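Local coordinates for protein-L-isoaspartate(D-aspartate) O-methyltransferase (Sulfolobus tokodaii, PDB 1VBF) that probably transfers a methyl group from S-adenosyl-L-methionine to L-isoaspartyl residues of damaged proteins, as a step in their repair or degradation, at residues D67-Q72 with Y135-V140; G158-L163 with K175-G180. All coordinates share one frame; numbering follows the deposited sequence.

Contact 1: residues D67-Q72 with Y135-V140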
# COMPACT_ATOMS: atom_id res chain seq x y z
N ASP B 67 4.42 17.58 -35.79
CA ASP B 67 5.02 18.07 -37.02
C ASP B 67 3.94 18.23 -38.09
O ASP B 67 3.90 17.52 -39.09
CB ASP B 67 6.13 17.10 -37.47
CG ASP B 67 6.87 17.56 -38.74
OD1 ASP B 67 7.22 18.77 -38.85
OD2 ASP B 67 7.12 16.71 -39.63
N LEU B 68 3.06 19.18 -37.85
CA LEU B 68 1.97 19.45 -38.76
C LEU B 68 2.32 20.49 -39.83
O LEU B 68 2.89 21.53 -39.52
CB LEU B 68 0.77 19.93 -37.96
CG LEU B 68 0.15 18.93 -36.99
CD1 LEU B 68 -0.87 19.64 -36.08
CD2 LEU B 68 -0.50 17.80 -37.79
N HIS B 69 1.99 20.20 -41.08
CA HIS B 69 2.21 21.15 -42.17
C HIS B 69 1.18 21.03 -43.31
O HIS B 69 0.34 20.13 -43.31
CB HIS B 69 3.66 21.07 -42.71
CG HIS B 69 4.12 19.70 -43.10
ND1 HIS B 69 3.64 19.05 -44.21
CD2 HIS B 69 5.02 18.87 -42.53
CE1 HIS B 69 4.24 17.87 -44.33
NE2 HIS B 69 5.08 17.74 -43.32
N LYS B 70 1.23 21.97 -44.26
CA LYS B 70 0.32 22.01 -45.41
C LYS B 70 0.10 20.67 -46.07
O LYS B 70 1.01 19.86 -46.16
CB LYS B 70 0.85 22.93 -46.51
CG LYS B 70 1.30 24.33 -46.11
CD LYS B 70 2.06 24.99 -47.28
CE LYS B 70 2.62 26.36 -46.90
NZ LYS B 70 3.43 26.97 -48.01
N GLY B 71 -1.11 20.47 -46.57
CA GLY B 71 -1.43 19.26 -47.30
C GLY B 71 -1.33 17.90 -46.67
O GLY B 71 -1.13 16.92 -47.38
N GLN B 72 -1.44 17.79 -45.35
CA GLN B 72 -1.40 16.47 -44.74
C GLN B 72 -2.83 16.01 -44.45
O GLN B 72 -3.78 16.81 -44.44
CB GLN B 72 -0.61 16.49 -43.42
CG GLN B 72 0.81 16.96 -43.51
CD GLN B 72 1.53 16.93 -42.16
OE1 GLN B 72 1.09 17.56 -41.19
NE2 GLN B 72 2.63 16.20 -42.10
N TYR B 135 -3.00 8.05 -43.63
CA TYR B 135 -2.91 9.29 -42.85
C TYR B 135 -1.45 9.68 -42.71
O TYR B 135 -0.55 8.83 -42.75
CB TYR B 135 -3.51 9.14 -41.45
CG TYR B 135 -4.98 8.87 -41.44
CD1 TYR B 135 -5.48 7.60 -41.19
CD2 TYR B 135 -5.89 9.87 -41.75
CE1 TYR B 135 -6.83 7.33 -41.25
CE2 TYR B 135 -7.25 9.61 -41.82
CZ TYR B 135 -7.72 8.34 -41.56
OH TYR B 135 -9.07 8.13 -41.57
N ASP B 136 -1.20 10.97 -42.56
CA ASP B 136 0.15 11.47 -42.39
C ASP B 136 0.49 11.51 -40.91
O ASP B 136 1.61 11.23 -40.51
CB ASP B 136 0.28 12.89 -42.97
CG ASP B 136 0.26 12.90 -44.49
OD1 ASP B 136 1.34 12.65 -45.09
OD2 ASP B 136 -0.83 13.13 -45.07
N ARG B 137 -0.51 11.82 -40.10
CA ARG B 137 -0.34 11.94 -38.67
C ARG B 137 -1.56 11.41 -37.94
O ARG B 137 -2.67 11.37 -38.50
CB ARG B 137 -0.18 13.42 -38.30
CG ARG B 137 0.86 14.20 -39.09
CD ARG B 137 2.25 13.94 -38.59
NE ARG B 137 3.16 13.62 -39.67
CZ ARG B 137 4.24 14.33 -39.95
NH1 ARG B 137 4.50 15.39 -39.21
NH2 ARG B 137 5.05 13.98 -40.95
N VAL B 138 -1.36 11.04 -36.67
CA VAL B 138 -2.43 10.58 -35.81
C VAL B 138 -2.17 11.06 -34.38
O VAL B 138 -1.05 10.95 -33.87
CB VAL B 138 -2.53 9.06 -35.78
CG1 VAL B 138 -3.61 8.66 -34.81
CG2 VAL B 138 -2.81 8.52 -37.16
N VAL B 139 -3.19 11.61 -33.73
CA VAL B 139 -3.07 12.07 -32.35
C VAL B 139 -4.16 11.37 -31.57
O VAL B 139 -5.30 11.31 -32.03
CB VAL B 139 -3.39 13.54 -32.19
CG1 VAL B 139 -2.64 14.11 -30.98
CG2 VAL B 139 -3.11 14.25 -33.45
N VAL B 140 -3.85 10.86 -30.38
CA VAL B 140 -4.87 10.19 -29.58
C VAL B 140 -4.94 10.97 -28.29
O VAL B 140 -3.91 11.29 -27.75
CB VAL B 140 -4.48 8.71 -29.34
CG1 VAL B 140 -5.69 7.92 -28.83
CG2 VAL B 140 -3.95 8.12 -30.64
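Gln72 and Arg137 carry this contact between two parts of the Rossmann-like methyltransferase fold: the loop that leads from helix 56-65 into strand 73-77, and the neighbouring parallel strand 135-140. In the packed part the Gln72 amide stands steeply against the Arg137 guanidinium, the planes 71° apart, with Gln72 NE2 over the centre of one guanidinium face and 3.3 Å from Arg137 CZ. Gln72 also works inward: its chain, extended beyond CG, carries OE1 back to the start of its own type II turn, where it accepts a hydrogen bond from His69 N at 2.8 Å. With an alanine here, His69 N would probably lose its acceptor within the turn and the guanidinium the amide over its face. Nearer the backbone, Gln72 CB lies 3.7 Å from Asp136 CB; the Asp136 carboxylate itself is taken by Lys73 N and the Lys156 ammonium. Leu68 adds one methyl, CD2, against Arg137 CG.

The outer side is looser. Lys70 and Gly71 form the exposed corner of the turn, and Asp67 is partly exposed. The salt bridge modelled between Asp67 OD2 and Arg137 NH1 is doubtful, because NH1 sits too close to a neighbour; its bond to Leu66 O shares that doubt. Bends at chi2 (-79°) and chi3 turn the arginine back along the chain, and Arg137 NE donates to Asp136 O at 3.0 Å, the oxygen lying in the guanidinium plane.

Contact 2: residues G158-L163 with K175-G180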
# COMPACT_ATOMS: atom_id res chain seq x y z
N GLY B 158 6.18 6.77 -43.49
CA GLY B 158 7.02 7.51 -42.56
C GLY B 158 6.21 8.36 -41.61
O GLY B 158 6.76 9.23 -40.94
N GLY B 159 4.90 8.09 -41.55
CA GLY B 159 4.01 8.85 -40.70
C GLY B 159 4.44 8.97 -39.26
O GLY B 159 5.33 8.27 -38.81
N ILE B 160 3.80 9.87 -38.52
CA ILE B 160 4.13 10.07 -37.12
C ILE B 160 2.87 9.98 -36.32
O ILE B 160 1.86 10.56 -36.71
CB ILE B 160 4.73 11.46 -36.88
CG1 ILE B 160 6.11 11.52 -37.52
CG2 ILE B 160 4.74 11.82 -35.37
CD1 ILE B 160 6.73 12.89 -37.43
N MSE B 161 2.92 9.25 -35.21
CA MSE B 161 1.77 9.13 -34.32
C MSE B 161 2.15 9.48 -32.88
O MSE B 161 3.24 9.13 -32.42
CB MSE B 161 1.17 7.73 -34.34
CG MSE B 161 0.00 7.55 -33.35
SE MSE B 161 -0.82 5.76 -33.39
CE MSE B 161 -2.57 6.25 -32.81
N ILE B 162 1.27 10.19 -32.19
CA ILE B 162 1.49 10.54 -30.81
C ILE B 162 0.31 10.06 -29.97
O ILE B 162 -0.84 10.35 -30.29
CB ILE B 162 1.68 12.08 -30.65
CG1 ILE B 162 3.06 12.45 -31.20
CG2 ILE B 162 1.56 12.53 -29.17
CD1 ILE B 162 3.42 13.90 -31.09
N LEU B 163 0.59 9.28 -28.92
CA LEU B 163 -0.45 8.78 -28.02
C LEU B 163 0.09 8.39 -26.68
O LEU B 163 1.27 8.07 -26.57
CB LEU B 163 -1.17 7.55 -28.58
CG LEU B 163 -0.45 6.31 -29.14
CD1 LEU B 163 1.00 6.19 -28.72
CD2 LEU B 163 -1.23 5.10 -28.71
N LYS B 175 5.87 9.22 -29.07
CA LYS B 175 5.91 9.73 -30.42
C LYS B 175 6.40 8.55 -31.28
O LYS B 175 7.54 8.10 -31.18
CB LYS B 175 6.88 10.92 -30.52
CG LYS B 175 6.96 11.53 -31.91
CD LYS B 175 7.92 12.70 -31.93
CE LYS B 175 8.06 13.25 -33.32
NZ LYS B 175 8.70 14.58 -33.26
N VAL B 176 5.50 8.05 -32.12
CA VAL B 176 5.79 6.89 -32.94
C VAL B 176 6.01 7.22 -34.40
O VAL B 176 5.16 7.84 -35.02
CB VAL B 176 4.62 5.90 -32.84
CG1 VAL B 176 4.91 4.66 -33.64
CG2 VAL B 176 4.36 5.58 -31.41
N ILE B 177 7.14 6.80 -34.95
CA ILE B 177 7.38 7.05 -36.37
C ILE B 177 7.28 5.72 -37.08
O ILE B 177 8.08 4.82 -36.84
CB ILE B 177 8.76 7.64 -36.64
CG1 ILE B 177 8.89 9.02 -36.00
CG2 ILE B 177 8.97 7.75 -38.13
CD1 ILE B 177 10.23 9.64 -36.22
N LYS B 178 6.32 5.58 -37.97
CA LYS B 178 6.16 4.31 -38.64
C LYS B 178 7.35 3.84 -39.46
O LYS B 178 8.02 4.62 -40.14
CB LYS B 178 4.91 4.34 -39.51
CG LYS B 178 4.51 2.97 -40.01
CD LYS B 178 3.13 3.05 -40.59
CE LYS B 178 2.63 1.71 -41.11
NZ LYS B 178 1.27 1.90 -41.69
N LYS B 179 7.62 2.54 -39.35
CA LYS B 179 8.70 1.88 -40.08
C LYS B 179 8.43 0.37 -40.08
O LYS B 179 9.11 -0.39 -39.38
CB LYS B 179 10.05 2.16 -39.41
CG LYS B 179 11.20 1.58 -40.20
CD LYS B 179 12.39 1.22 -39.34
CE LYS B 179 13.43 0.49 -40.18
NZ LYS B 179 14.50 -0.14 -39.34
N GLY B 180 7.44 -0.07 -40.86
CA GLY B 180 7.10 -1.48 -40.88
C GLY B 180 6.64 -1.87 -39.49
O GLY B 180 5.82 -1.16 -38.89
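Ile160 and Ile177 face each other as a non-hydrogen-bonded antiparallel pair, and their side chains lie side by side, pointing the same way, with Ile160 CG1 4.0 Å from Ile177 CG1. Together they form one ridge on the face of the sheet that also bears Ile162 and Lys175. The hollow beside it, between the two isoleucines of strand 159-165, receives the aliphatic part of Lys175. CG of this lysine sits 4.1 Å from both Ile162 CG1 and Ile160 CG2, crossing each branch obliquely. With CG opposite the backbone nitrogen (chi1 -179°) and every later torsion extended, the chain runs on past Ile160 CG2 until NZ meets Glu65 O.

The two glycines make the shallow end of the surface. Ile177 CG2 overhangs their carbonyls, 3.7 Å from Gly159 O and 3.9 Å from Gly158 O. On the reverse face Val176 is the central bump: its CB lies against that of Met161 at 4.2 Å, and Leu163 CD1 reaches Val176 CG2 at 4.3 Å. The Met161 side chain, a selenomethionine, then leads away from Val176 towards Pro151 of helix 149-154. Lys178 likewise leaves the strand pair, its NZ held by the carbonyls of Leu155 and Tyr152 and its charge in a cation-pi contact with the Tyr152 ring.

Beneath these shapes runs a short antiparallel ladder. Met161 and Val176 exchange two backbone hydrogen bonds, and Lys178 N closes the third, to Gly159 O, at 3.0 Å. The two strands are consecutive and antiparallel, a beta hairpin, and over these segments their directions differ by 157°, a modest twist; they follow one another in chain order at this side of the sheet, the 3214567 arrangement known for isoaspartyl methyltransferases.

The two contacts share no segment, yet they meet in one mixed sheet, where strand 135-140 of contact 1 runs parallel to strand 159-165 of contact 2. Probable hydrogen bonds join them, from Ile162 N to Val138 O and from Val140 N to Ile162 O, while the selenomethionine methyl of Met161 packs on Val138 and Val140. Contact 1 is partly buried and mainly polar, as suits a loop that enters strand 73-77 beside the beginning of strand 135-140 and has an exposed turn of its own. Contact 2 is buried for the most part, built from a backbone ladder and branched aliphatic groups, its charged groups being satisfied away from the pairing itself. Ile160, touching Arg137, lies where the two chemistries adjoin.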